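Local coordinates for purine-binding protein BAB2_0673 (Brucella melitensis biovar Abortus, PDB 3S99) that binds adenine and probably other purines such as guanine, and may serve an ABC-type uptake system, at residues G38-H46 with Q235-A243; W191-K202 with Q214-V224. One frame throughout, in Å; residues are numbered along the deposited sequence.

Contact 1: residues G38-H46 with Q235-A243; sequences GDFGWTYQH and QASDMIKFA. With ADE (adenine), chain T.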
loop_
_atom_site.group_PDB
_atom_site.type_symbol
_atom_site.label_atom_id
_atom_site.label_comp_id
_atom_site.label_asym_id
_atom_site.label_seq_id
_atom_site.Cartn_x
_atom_site.Cartn_y
_atom_site.Cartn_z
ATOM N N GLY A 38 8.483 3.135 13.942
ATOM C CA GLY A 38 9.026 1.843 14.294
ATOM C C GLY A 38 8.392 0.617 13.642
ATOM O O GLY A 38 8.917 -0.478 13.814
ATOM N N ASP A 39 7.279 0.767 12.905
ATOM C CA ASP A 39 6.726 -0.378 12.166
ATOM C C ASP A 39 7.673 -0.888 11.058
ATOM O O ASP A 39 7.567 -2.032 10.638
ATOM C CB ASP A 39 5.289 -0.124 11.637
ATOM C CG ASP A 39 5.200 0.855 10.465
ATOM O OD1 ASP A 39 6.213 1.374 9.954
ATOM O OD2 ASP A 39 4.042 1.120 10.051
ATOM N N PHE A 40 8.612 -0.029 10.644
ATOM C CA PHE A 40 9.557 -0.283 9.550
ATOM C C PHE A 40 8.859 -0.739 8.261
ATOM O O PHE A 40 9.434 -1.479 7.464
ATOM C CB PHE A 40 10.698 -1.221 9.969
ATOM C CG PHE A 40 11.702 -0.561 10.850
ATOM C CD1 PHE A 40 12.661 0.285 10.310
ATOM C CD2 PHE A 40 11.654 -0.719 12.217
ATOM C CE1 PHE A 40 13.586 0.934 11.130
ATOM C CE2 PHE A 40 12.576 -0.067 13.055
ATOM C CZ PHE A 40 13.538 0.759 12.510
ATOM N N GLY A 41 7.629 -0.253 8.080
ATOM C CA GLY A 41 6.790 -0.544 6.907
ATOM C C GLY A 41 6.026 0.710 6.513
ATOM O O GLY A 41 6.626 1.707 6.112
ATOM N N TRP A 42 4.704 0.660 6.667
ATOM C CA TRP A 42 3.804 1.697 6.165
ATOM C C TRP A 42 4.048 3.043 6.796
ATOM O O TRP A 42 4.236 4.021 6.100
ATOM C CB TRP A 42 2.350 1.304 6.444
ATOM C CG TRP A 42 1.363 2.394 6.130
ATOM C CD1 TRP A 42 0.830 3.321 6.991
ATOM C CD2 TRP A 42 0.828 2.678 4.844
ATOM N NE1 TRP A 42 -0.060 4.144 6.307
ATOM C CE2 TRP A 42 -0.051 3.782 4.981
ATOM C CE3 TRP A 42 0.971 2.075 3.589
ATOM C CZ2 TRP A 42 -0.774 4.308 3.894
ATOM C CZ3 TRP A 42 0.290 2.629 2.492
ATOM C CH2 TRP A 42 -0.578 3.728 2.656
ATOM N N THR A 43 3.993 3.130 8.125
ATOM C CA THR A 43 4.154 4.443 8.762
ATOM C C THR A 43 5.608 4.933 8.603
ATOM O O THR A 43 5.883 6.125 8.371
ATOM C CB THR A 43 3.705 4.425 10.216
ATOM O OG1 THR A 43 2.264 4.403 10.244
ATOM C CG2 THR A 43 4.227 5.678 10.962
ATOM N N TYR A 44 6.538 3.991 8.674
ATOM C CA TYR A 44 7.956 4.289 8.496
ATOM C C TYR A 44 8.224 4.983 7.145
ATOM O O TYR A 44 8.943 5.967 7.093
ATOM C CB TYR A 44 8.733 2.986 8.578
ATOM C CG TYR A 44 10.194 3.085 8.251
ATOM C CD1 TYR A 44 11.087 3.665 9.149
ATOM C CD2 TYR A 44 10.705 2.556 7.058
ATOM C CE1 TYR A 44 12.469 3.726 8.859
ATOM C CE2 TYR A 44 12.077 2.616 6.763
ATOM C CZ TYR A 44 12.937 3.192 7.661
ATOM O OH TYR A 44 14.261 3.283 7.374
ATOM N N GLN A 45 7.665 4.436 6.062
ATOM C CA GLN A 45 7.785 5.040 4.733
ATOM C C GLN A 45 7.189 6.443 4.689
ATOM O O GLN A 45 7.759 7.340 4.090
ATOM C CB GLN A 45 7.068 4.214 3.668
ATOM C CG GLN A 45 7.848 3.216 2.860
ATOM C CD GLN A 45 9.253 3.593 2.435
ATOM O OE1 GLN A 45 10.202 3.213 3.091
ATOM N NE2 GLN A 45 9.386 4.276 1.312
ATOM N N HIS A 46 6.032 6.648 5.323
ATOM C CA HIS A 46 5.532 8.019 5.457
ATOM C C HIS A 46 6.521 8.936 6.166
ATOM O O HIS A 46 6.770 10.058 5.715
ATOM C CB HIS A 46 4.152 8.055 6.110
ATOM C CG HIS A 46 3.053 7.599 5.207
ATOM N ND1 HIS A 46 2.622 8.344 4.116
ATOM C CD2 HIS A 46 2.286 6.481 5.233
ATOM C CE1 HIS A 46 1.627 7.702 3.532
ATOM N NE2 HIS A 46 1.417 6.560 4.173
ATOM N N GLN A 235 6.513 -4.890 2.557
ATOM C CA GLN A 235 5.341 -4.075 2.341
ATOM C C GLN A 235 5.625 -2.634 2.676
ATOM O O GLN A 235 6.046 -2.352 3.792
ATOM C CB GLN A 235 4.221 -4.574 3.272
ATOM C CG GLN A 235 2.896 -3.756 3.286
ATOM C CD GLN A 235 2.143 -3.693 1.979
ATOM O OE1 GLN A 235 2.562 -4.247 0.928
ATOM N NE2 GLN A 235 0.987 -3.023 2.031
ATOM N N ALA A 236 5.388 -1.742 1.720
ATOM C CA ALA A 236 5.487 -0.302 1.889
ATOM C C ALA A 236 6.933 0.138 1.817
ATOM O O ALA A 236 7.268 1.124 1.125
ATOM C CB ALA A 236 4.862 0.147 3.256
ATOM N N SER A 237 7.762 -0.552 2.607
ATOM C CA SER A 237 9.192 -0.298 2.687
ATOM C C SER A 237 9.968 -1.487 2.200
ATOM O O SER A 237 9.478 -2.616 2.267
ATOM C CB SER A 237 9.588 -0.084 4.158
ATOM O OG SER A 237 10.863 0.564 4.202
ATOM N N ASP A 238 11.210 -1.249 1.771
ATOM C CA ASP A 238 12.138 -2.352 1.514
ATOM C C ASP A 238 12.542 -2.918 2.870
ATOM O O ASP A 238 13.247 -2.260 3.611
ATOM C CB ASP A 238 13.357 -1.892 0.692
ATOM C CG ASP A 238 14.305 -3.044 0.347
ATOM O OD1 ASP A 238 14.076 -4.181 0.841
ATOM O OD2 ASP A 238 15.290 -2.804 -0.407
ATOM N N MET A 239 12.082 -4.141 3.181
ATOM C CA MET A 239 12.314 -4.774 4.484
ATOM C C MET A 239 13.451 -5.782 4.477
ATOM O O MET A 239 13.516 -6.657 5.361
ATOM C CB MET A 239 11.040 -5.477 4.974
ATOM C CG MET A 239 9.867 -4.551 5.189
ATOM S SD MET A 239 8.372 -5.460 5.694
ATOM C CE MET A 239 7.416 -4.078 6.335
ATOM N N ILE A 240 14.355 -5.647 3.511
ATOM C CA ILE A 240 15.458 -6.585 3.333
ATOM C C ILE A 240 16.282 -6.779 4.627
ATOM O O ILE A 240 16.647 -7.920 4.940
ATOM C CB ILE A 240 16.391 -6.151 2.164
ATOM C CG1 ILE A 240 17.416 -7.246 1.802
ATOM C CG2 ILE A 240 17.109 -4.827 2.489
ATOM C CD1 ILE A 240 16.863 -8.470 1.115
ATOM N N LYS A 241 16.541 -5.693 5.375
ATOM C CA LYS A 241 17.384 -5.788 6.580
ATOM C C LYS A 241 16.798 -6.747 7.618
ATOM O O LYS A 241 17.546 -7.344 8.383
ATOM C CB LYS A 241 17.638 -4.414 7.230
ATOM N N PHE A 242 15.472 -6.920 7.609
ATOM C CA PHE A 242 14.796 -7.846 8.527
ATOM C C PHE A 242 14.674 -9.283 7.988
ATOM O O PHE A 242 14.187 -10.171 8.683
ATOM C CB PHE A 242 13.406 -7.278 8.869
ATOM C CG PHE A 242 13.467 -5.957 9.548
ATOM C CD1 PHE A 242 13.631 -5.876 10.923
ATOM C CD2 PHE A 242 13.408 -4.790 8.815
ATOM C CE1 PHE A 242 13.688 -4.655 11.548
ATOM C CE2 PHE A 242 13.472 -3.565 9.426
ATOM C CZ PHE A 242 13.617 -3.487 10.786
ATOM N N ALA A 243 15.108 -9.511 6.746
ATOM C CA ALA A 243 14.945 -10.802 6.092
ATOM C C ALA A 243 15.945 -10.881 4.934
ATOM O O ALA A 243 15.537 -11.012 3.783
ATOM C CB ALA A 243 13.492 -10.967 5.579
HETATM N N9 ADE T . -4.478 3.236 4.492
HETATM C C8 ADE T . -4.478 2.761 3.199
HETATM N N7 ADE T . -3.638 1.780 2.972
HETATM C C5 ADE T . -3.076 1.638 4.246
HETATM C C6 ADE T . -2.119 0.757 4.669
HETATM N N6 ADE T . -1.613 -0.076 3.748
HETATM N N1 ADE T . -1.725 0.815 5.983
HETATM C C2 ADE T . -2.306 1.713 6.797
HETATM N N3 ADE T . -3.244 2.612 6.502
HETATM C C4 ADE T . -3.570 2.501 5.193
HETATM O O HOH W 1 11.900 -1.563 6.669
HETATM O O HOH W 2 12.112 1.609 2.080
#

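Contact 2: residues W191-K202 with Q214-V224; sequences WFDPGKEADAAK and QHTDSTAAIQV. With ADE (adenine), chain T.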
loop_
_atom_site.group_PDB
_atom_site.type_symbol
_atom_site.label_atom_id
_atom_site.label_comp_id
_atom_site.label_asym_id
_atom_site.label_seq_id
_atom_site.Cartn_x
_atom_site.Cartn_y
_atom_site.Cartn_z
ATOM N N TRP A 191 -4.653 -2.364 10.509
ATOM C CA TRP A 191 -3.510 -2.149 9.663
ATOM C C TRP A 191 -2.227 -2.519 10.375
ATOM O O TRP A 191 -1.322 -3.064 9.767
ATOM C CB TRP A 191 -3.419 -0.703 9.195
ATOM C CG TRP A 191 -4.589 -0.241 8.336
ATOM C CD1 TRP A 191 -5.608 0.603 8.731
ATOM C CD2 TRP A 191 -4.832 -0.540 6.949
ATOM N NE1 TRP A 191 -6.464 0.815 7.681
ATOM C CE2 TRP A 191 -6.018 0.142 6.579
ATOM C CE3 TRP A 191 -4.176 -1.337 5.984
ATOM C CZ2 TRP A 191 -6.560 0.058 5.294
ATOM C CZ3 TRP A 191 -4.714 -1.403 4.689
ATOM C CH2 TRP A 191 -5.890 -0.727 4.364
ATOM N N PHE A 192 -2.144 -2.170 11.656
ATOM C CA PHE A 192 -0.936 -2.327 12.425
ATOM C C PHE A 192 -1.269 -3.055 13.712
ATOM O O PHE A 192 -2.018 -2.538 14.522
ATOM C CB PHE A 192 -0.307 -0.958 12.732
ATOM C CG PHE A 192 0.840 -1.037 13.679
ATOM C CD1 PHE A 192 2.051 -1.557 13.258
ATOM C CD2 PHE A 192 0.712 -0.607 15.000
ATOM C CE1 PHE A 192 3.140 -1.645 14.120
ATOM C CE2 PHE A 192 1.783 -0.719 15.874
ATOM C CZ PHE A 192 3.012 -1.228 15.424
ATOM N N ASP A 193 -0.743 -4.265 13.879
ATOM C CA ASP A 193 -0.955 -5.040 15.099
ATOM C C ASP A 193 0.109 -6.132 15.076
ATOM O O ASP A 193 -0.156 -7.273 14.664
ATOM C CB ASP A 193 -2.368 -5.623 15.110
ATOM C CG ASP A 193 -2.698 -6.389 16.401
ATOM O OD1 ASP A 193 -1.790 -6.728 17.189
ATOM O OD2 ASP A 193 -3.897 -6.666 16.609
ATOM N N PRO A 194 1.345 -5.762 15.447
ATOM C CA PRO A 194 2.449 -6.706 15.259
ATOM C C PRO A 194 2.215 -8.087 15.890
ATOM O O PRO A 194 2.659 -9.074 15.340
ATOM C CB PRO A 194 3.649 -5.985 15.895
ATOM C CG PRO A 194 3.304 -4.522 15.782
ATOM C CD PRO A 194 1.808 -4.439 15.907
ATOM N N GLY A 195 1.495 -8.162 16.993
ATOM C CA GLY A 195 1.213 -9.458 17.658
ATOM C C GLY A 195 0.405 -10.379 16.756
ATOM O O GLY A 195 0.806 -11.527 16.487
ATOM N N LYS A 196 -0.707 -9.858 16.249
ATOM C CA LYS A 196 -1.581 -10.610 15.361
ATOM C C LYS A 196 -0.949 -10.888 13.992
ATOM O O LYS A 196 -1.217 -11.946 13.396
ATOM C CB LYS A 196 -2.917 -9.900 15.198
ATOM N N GLU A 197 -0.128 -9.944 13.495
ATOM C CA GLU A 197 0.614 -10.138 12.246
ATOM C C GLU A 197 1.572 -11.351 12.351
ATOM O O GLU A 197 1.660 -12.179 11.428
ATOM C CB GLU A 197 1.398 -8.861 11.878
ATOM C CG GLU A 197 0.520 -7.719 11.385
ATOM C CD GLU A 197 1.273 -6.417 11.186
ATOM O OE1 GLU A 197 2.150 -6.386 10.305
ATOM O OE2 GLU A 197 0.976 -5.412 11.893
ATOM N N ALA A 198 2.290 -11.429 13.480
ATOM C CA ALA A 198 3.199 -12.537 13.771
ATOM C C ALA A 198 2.400 -13.813 13.909
ATOM O O ALA A 198 2.717 -14.822 13.285
ATOM C CB ALA A 198 4.017 -12.255 15.096
ATOM N N ASP A 199 1.349 -13.787 14.714
ATOM C CA ASP A 199 0.515 -14.986 14.869
ATOM C C ASP A 199 0.016 -15.483 13.516
ATOM O O ASP A 199 0.018 -16.681 13.275
ATOM C CB ASP A 199 -0.677 -14.739 15.781
ATOM C CG ASP A 199 -0.268 -14.533 17.239
ATOM O OD1 ASP A 199 0.829 -14.970 17.620
ATOM O OD2 ASP A 199 -1.049 -13.934 17.980
ATOM N N ALA A 200 -0.417 -14.569 12.646
ATOM C CA ALA A 200 -0.958 -14.973 11.340
ATOM C C ALA A 200 0.093 -15.665 10.468
ATOM O O ALA A 200 -0.184 -16.683 9.852
ATOM C CB ALA A 200 -1.573 -13.766 10.604
ATOM N N ALA A 201 1.302 -15.100 10.434
ATOM C CA ALA A 201 2.415 -15.695 9.719
ATOM C C ALA A 201 2.752 -17.115 10.223
ATOM O O ALA A 201 2.955 -18.024 9.436
ATOM C CB ALA A 201 3.650 -14.775 9.804
ATOM N N LYS A 202 2.803 -17.298 11.535
ATOM C CA LYS A 202 3.091 -18.590 12.115
ATOM C C LYS A 202 1.990 -19.585 11.745
ATOM O O LYS A 202 2.270 -20.707 11.340
ATOM C CB LYS A 202 3.222 -18.487 13.628
ATOM C CG LYS A 202 4.407 -17.629 14.106
ATOM C CD LYS A 202 4.426 -17.518 15.645
ATOM C CE LYS A 202 5.464 -16.520 16.176
ATOM N NZ LYS A 202 5.527 -16.498 17.678
ATOM N N GLN A 214 1.760 -9.725 2.741
ATOM C CA GLN A 214 0.848 -9.018 3.667
ATOM C C GLN A 214 0.310 -7.700 3.149
ATOM O O GLN A 214 0.915 -7.080 2.282
ATOM C CB GLN A 214 1.553 -8.738 4.991
ATOM C CG GLN A 214 2.534 -7.578 4.897
ATOM C CD GLN A 214 3.441 -7.495 6.071
ATOM O OE1 GLN A 214 4.092 -8.489 6.444
ATOM N NE2 GLN A 214 3.533 -6.302 6.661
ATOM N N HIS A 215 -0.825 -7.274 3.716
ATOM C CA HIS A 215 -1.285 -5.889 3.588
ATOM C C HIS A 215 -1.424 -5.187 4.942
ATOM O O HIS A 215 -2.190 -4.230 5.096
ATOM C CB HIS A 215 -2.601 -5.848 2.835
ATOM C CG HIS A 215 -2.827 -4.583 2.069
ATOM N ND1 HIS A 215 -3.225 -4.581 0.743
ATOM C CD2 HIS A 215 -2.781 -3.280 2.451
ATOM C CE1 HIS A 215 -3.382 -3.331 0.338
ATOM N NE2 HIS A 215 -3.143 -2.522 1.358
ATOM N N THR A 216 -0.668 -5.672 5.924
ATOM C CA THR A 216 -0.512 -4.992 7.211
ATOM C C THR A 216 0.819 -4.214 7.208
ATOM O O THR A 216 1.619 -4.312 6.255
ATOM C CB THR A 216 -0.551 -6.019 8.328
ATOM O OG1 THR A 216 0.492 -6.997 8.111
ATOM C CG2 THR A 216 -1.966 -6.697 8.378
ATOM N N ASP A 217 1.050 -3.442 8.263
ATOM C CA ASP A 217 2.019 -2.330 8.250
ATOM C C ASP A 217 3.423 -2.657 8.740
ATOM O O ASP A 217 4.357 -1.893 8.493
ATOM C CB ASP A 217 1.451 -1.170 9.093
ATOM C CG ASP A 217 0.238 -0.487 8.433
ATOM O OD1 ASP A 217 -0.115 -0.880 7.278
ATOM O OD2 ASP A 217 -0.338 0.471 9.054
ATOM N N SER A 218 3.587 -3.777 9.446
ATOM C CA SER A 218 4.816 -3.973 10.208
ATOM C C SER A 218 5.713 -5.052 9.629
ATOM O O SER A 218 5.306 -5.823 8.758
ATOM C CB SER A 218 4.518 -4.309 11.686
ATOM O OG SER A 218 4.360 -5.699 11.840
ATOM N N THR A 219 6.926 -5.105 10.153
ATOM C CA THR A 219 7.880 -6.182 9.838
ATOM C C THR A 219 7.676 -7.484 10.631
ATOM O O THR A 219 8.520 -8.377 10.529
ATOM C CB THR A 219 9.310 -5.759 10.141
ATOM O OG1 THR A 219 9.342 -5.207 11.458
ATOM C CG2 THR A 219 9.796 -4.728 9.144
ATOM N N ALA A 220 6.607 -7.589 11.437
ATOM C CA ALA A 220 6.420 -8.792 12.298
ATOM C C ALA A 220 6.388 -10.096 11.484
ATOM O O ALA A 220 7.120 -11.042 11.790
ATOM C CB ALA A 220 5.180 -8.673 13.140
ATOM N N ALA A 221 5.575 -10.144 10.435
ATOM C CA ALA A 221 5.429 -11.386 9.642
ATOM C C ALA A 221 6.691 -11.761 8.884
ATOM O O ALA A 221 7.037 -12.944 8.832
ATOM C CB ALA A 221 4.243 -11.322 8.690
ATOM N N ILE A 222 7.393 -10.777 8.318
ATOM C CA ILE A 222 8.587 -11.094 7.540
ATOM C C ILE A 222 9.728 -11.629 8.380
ATOM O O ILE A 222 10.499 -12.441 7.898
ATOM C CB ILE A 222 9.095 -9.896 6.662
ATOM C CG1 ILE A 222 9.870 -10.447 5.454
ATOM C CG2 ILE A 222 9.901 -8.894 7.476
ATOM C CD1 ILE A 222 10.259 -9.430 4.401
ATOM N N GLN A 223 9.830 -11.186 9.632
ATOM C CA GLN A 223 10.821 -11.747 10.548
ATOM C C GLN A 223 10.423 -13.163 10.923
ATOM O O GLN A 223 11.292 -14.022 11.034
ATOM C CB GLN A 223 10.984 -10.893 11.821
ATOM C CG GLN A 223 11.657 -9.525 11.577
ATOM C CD GLN A 223 11.844 -8.716 12.861
ATOM O OE1 GLN A 223 11.084 -7.783 13.141
ATOM N NE2 GLN A 223 12.848 -9.072 13.639
ATOM N N VAL A 224 9.130 -13.415 11.139
ATOM C CA VAL A 224 8.692 -14.793 11.415
ATOM C C VAL A 224 9.066 -15.681 10.231
ATOM O O VAL A 224 9.665 -16.756 10.404
ATOM C CB VAL A 224 7.180 -14.901 11.637
ATOM C CG1 VAL A 224 6.755 -16.357 11.589
ATOM C CG2 VAL A 224 6.754 -14.222 12.992
HETATM N N9 ADE T . -4.478 3.236 4.492
HETATM C C8 ADE T . -4.478 2.761 3.199
HETATM N N7 ADE T . -3.638 1.780 2.972
HETATM C C5 ADE T . -3.076 1.638 4.246
HETATM C C6 ADE T . -2.119 0.757 4.669
HETATM N N6 ADE T . -1.613 -0.076 3.748
HETATM N N1 ADE T . -1.725 0.815 5.983
HETATM C C2 ADE T . -2.306 1.713 6.797
HETATM N N3 ADE T . -3.244 2.612 6.502
HETATM C C4 ADE T . -3.570 2.501 5.193
HETATM O O HOH W 3 3.595 -8.338 9.402
#

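Contact 1: residues G38-H46 with Q235-A243
Phe40 and Phe242 meet at the partly exposed side of this contact, their side chains crossing at about a right angle: CZ of Phe242 sits over one face of the Phe40 ring, 3.5 Å from Phe40 CG and displaced toward the ring's margin, with the planes inclined at 51°. One face of the Tyr44 ring carries Phe40 CD1, and Ser237 OG lies in plane at its edge, 3.5 Å from Tyr44 CD2. Ser237 OG also lies 2.9 Å from Gln45 OE1, while Gln45 NE2 is bonded to the carbonyl of Asp253. Water completes the polar seam: one molecule donates to Gln45 OE1 and accepts from Asp238 N, and another donates to Phe40 O. Such a junction suits a two-domain binding protein of the BMP family, in which the N-terminus of helix 42-57, from one domain, is set against the end of strand 231-236, from the other, beside the purine cleft. Ala236 CB packs against the backbone there, 3.5 Å from Trp42 N, and Met239 CE reaches Gly41 CA at 3.6 Å. Asp39 holds the helix start in shape. Its OD1 forms an Asx turn with Gly41 N and accepts from Tyr44 N on the opposite face of the carboxylate, while OD2 receives Thr43 N through its syn lone pair. In Trp42, CG anti to the backbone N (chi1 172°) lays one indole face on adenine, NE1 lying 3.3 Å from adenine C2; His46 NE2 occupies the opposite face, and Thr93 O accepts from NE1.

Contact 2: residues W191-K202 with Q214-V224
Adenine lies on one face of the Trp191 indole, its C4 over the ring centre and its C6 3.2 Å from Trp191 CE3, while CD2 of His215 approaches the indole edge in plane. The His215 ring, inclined at 51° to the tryptophan, has adenine N6 near its own edge; its NE2 is bonded to Glu162. Phe192 carries Pro194 CD over one face, with CB of Asp217 and Ser218 at its edge. Asp217 OD1 comes within 2.7 Å of adenine N1, and Asp217 N bonds to Trp191 O.

Glu197, its CG anti to the carbonyl carbon (chi1 -72°) and its chain extended beyond, carries its carboxylate to Thr216 and Ser218. OE1 takes Ser218 N on its syn lone pair, and the hydroxyls of Thr216 and Ser218, each 2.8 Å from OE1, come in over opposite faces; OE2 accepts from Asp193 N. Four bonds from protein donors would thus fix its rotation. Alanines 198, 201, 220 and 221 let the axes of segments 194-202 and 220-224 approach to 7.9 Å, with Val224 packed on Ala198 and Ala201. The pocket residues occupy loops between parallel strands 182-187 and 211-214 and their following helices, as expected of an alpha/beta domain of a BMP-family binding protein.

Both contacts are buried and both reach adenine, but they do different work in the fold. Contact 1 spans the cleft between the two sheet-bearing domains and joins parts distant in sequence; contact 2, nested within the loop that contact 1 closes, stays inside one domain and links neighbouring helices. The first relies on aromatic packing, a bridging water and the fit of Ala236 and Met239 on the Gly41-Trp42 backbone, with Phe40 and Phe242 partly exposed, whereas the second is built round a carboxylate with several direct bonds and an alanine-rich helix interface. They meet where Trp42 N probably bonds to Asp217 O and Thr219 N to Asp39 O, and Trp42 and Trp191 both lie against adenine.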